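PDB 4RCM: methylated RNA-binding protein 1 from Saccharomyces cerevisiae S288c, which recognises N6-methyladenosine-containing RNA through its YTH domain and lowers the stability of PHO4 mRNA by binding its 3'-UTR. Local coordinates for residues R119-I122 with K128-T131. Numbering follows the deposited sequence.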
ATOM      1  N   ARG A 119     -14.153  -1.261  10.877  1.00 33.17           N
ATOM      2  CA  ARG A 119     -14.105  -0.233  11.929  1.00 28.40           C
ATOM      3  C   ARG A 119     -13.560   1.127  11.515  1.00 29.46           C
ATOM      4  O   ARG A 119     -13.939   2.129  12.113  1.00 30.92           O
ATOM      5  CB  ARG A 119     -13.239  -0.736  13.093  1.00 33.31           C
ATOM      6  N   PHE A 120     -12.640   1.175  10.538  1.00 26.48           N
ATOM      7  CA  PHE A 120     -11.955   2.433  10.175  1.00 21.35           C
ATOM      8  C   PHE A 120     -12.655   3.258   9.129  1.00 21.67           C
ATOM      9  O   PHE A 120     -12.713   2.872   7.955  1.00 18.81           O
ATOM     10  CB  PHE A 120     -10.564   2.122   9.688  1.00 22.15           C
ATOM     11  CG  PHE A 120      -9.753   1.414  10.699  1.00 22.79           C
ATOM     12  CD1 PHE A 120      -9.082   2.127  11.681  1.00 22.99           C
ATOM     13  CD2 PHE A 120      -9.707   0.046  10.722  1.00 18.39           C
ATOM     14  CE1 PHE A 120      -8.348   1.471  12.642  1.00 21.32           C
ATOM     15  CE2 PHE A 120      -8.978  -0.625  11.682  1.00 20.46           C
ATOM     16  CZ  PHE A 120      -8.284   0.082  12.641  1.00 19.85           C
ATOM     17  N   LEU A 121     -13.166   4.424   9.544  1.00 20.77           N
ATOM     18  CA  LEU A 121     -14.022   5.222   8.714  1.00 19.33           C
ATOM     19  C   LEU A 121     -13.220   6.419   8.258  1.00 19.07           C
ATOM     20  O   LEU A 121     -12.439   6.977   9.047  1.00 20.08           O
ATOM     21  CB  LEU A 121     -15.284   5.634   9.508  1.00 21.38           C
ATOM     22  CG  LEU A 121     -15.939   4.430  10.189  1.00 23.75           C
ATOM     23  CD1 LEU A 121     -17.191   4.817  10.979  1.00 29.27           C
ATOM     24  CD2 LEU A 121     -16.265   3.345   9.164  1.00 24.53           C
ATOM     25  N   ILE A 122     -13.378   6.792   6.997  1.00 16.74           N
ATOM     26  CA  ILE A 122     -12.490   7.748   6.379  1.00 21.46           C
ATOM     27  C   ILE A 122     -13.193   9.078   6.080  1.00 28.68           C
ATOM     28  O   ILE A 122     -13.938   9.190   5.114  1.00 26.31           O
ATOM     29  CB  ILE A 122     -11.862   7.197   5.081  1.00 21.32           C
ATOM     30  CG1 ILE A 122     -11.235   5.814   5.324  1.00 22.21           C
ATOM     31  CG2 ILE A 122     -10.834   8.190   4.524  1.00 22.16           C
ATOM     32  CD1 ILE A 122     -10.167   5.786   6.415  1.00 20.79           C
ATOM     33  N   LYS A 128     -16.982   6.590   4.775  1.00 29.47           N
ATOM     34  CA  LYS A 128     -17.096   5.136   4.515  1.00 28.90           C
ATOM     35  C   LYS A 128     -15.954   4.337   5.179  1.00 26.12           C
ATOM     36  O   LYS A 128     -14.867   4.878   5.447  1.00 27.17           O
ATOM     37  CB  LYS A 128     -17.085   4.892   3.003  1.00 31.52           C
ATOM     38  CG  LYS A 128     -18.308   5.426   2.255  1.00 34.67           C
ATOM     39  CD  LYS A 128     -17.898   5.960   0.889  1.00 37.99           C
ATOM     40  CE  LYS A 128     -19.083   6.194  -0.046  1.00 37.91           C
ATOM     41  NZ  LYS A 128     -19.674   4.923  -0.516  1.00 38.16           N
ATOM     42  N   PRO A 129     -16.176   3.052   5.429  1.00 21.55           N
ATOM     43  CA  PRO A 129     -15.060   2.250   5.875  1.00 20.44           C
ATOM     44  C   PRO A 129     -13.903   2.237   4.864  1.00 21.79           C
ATOM     45  O   PRO A 129     -14.124   2.467   3.652  1.00 17.35           O
ATOM     46  CB  PRO A 129     -15.636   0.863   5.966  1.00 21.99           C
ATOM     47  CG  PRO A 129     -17.099   1.090   6.193  1.00 23.70           C
ATOM     48  CD  PRO A 129     -17.438   2.301   5.414  1.00 22.51           C
ATOM     49  N   ILE A 130     -12.701   1.936   5.365  1.00 18.06           N
ATOM     50  CA  ILE A 130     -11.513   1.870   4.526  1.00 18.66           C
ATOM     51  C   ILE A 130     -11.620   0.831   3.379  1.00 15.64           C
ATOM     52  O   ILE A 130     -11.063   1.012   2.305  1.00 14.42           O
ATOM     53  CB  ILE A 130     -10.221   1.642   5.362  1.00 16.39           C
ATOM     54  CG1 ILE A 130      -8.982   1.959   4.511  1.00 18.74           C
ATOM     55  CG2 ILE A 130     -10.176   0.239   5.921  1.00 17.37           C
ATOM     56  CD1 ILE A 130      -7.692   1.920   5.306  1.00 18.84           C
ATOM     57  N   THR A 131     -12.350  -0.222   3.618  1.00 17.03           N
ATOM     58  CA  THR A 131     -12.603  -1.239   2.589  1.00 17.83           C
ATOM     59  C   THR A 131     -13.358  -0.734   1.330  1.00 20.38           C
ATOM     60  O   THR A 131     -13.372  -1.431   0.291  1.00 17.77           O
ATOM     61  CB  THR A 131     -13.405  -2.371   3.205  1.00 20.16           C
ATOM     62  OG1 THR A 131     -14.521  -1.813   3.908  1.00 19.12           O
ATOM     63  CG2 THR A 131     -12.544  -3.161   4.187  1.00 20.68           C
TER
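F120 and I130 meet through their main chains: I130 N donates to F120 O at 2.8 Å, approaching nearly in line with the carbonyl although the N-H...O angle is only 134°. The second backbone bond, from I122 N to K128 O at 2.9 Å, reaches its acceptor tilted out of the carbonyl plane. Between the two bonds lies the non-hydrogen-bonded pair L121–P129, whose CA atoms close to 4.2 Å. Each carbonyl also receives a CA-H...O contact, P129 CA to F120 O at 3.2 Å and L121 CA to K128 O at 3.4 Å.

Apolar contacts form in two places. On the L121–P129 face of this short antiparallel hairpin, L121 CD2 lies over the proline ring, 3.8 Å from P129 CG. Separately, just beyond the strand, I122 meets I130: I122 sets CG1 beside its backbone N (chi1 -51°), bringing that carbon 4.0 Å from I130 CA. I139 meets both isoleucines, while F120 and I130 share I147 of helix 141-151.

The proline has no N-H to offer, yet none is needed at a non-hydrogen-bonded position; two backbone bonds thus hold the strands to each other, while F120, I122 and I130 pack the hairpin against helix 141-151 and strand 138-139 of the YTH domain.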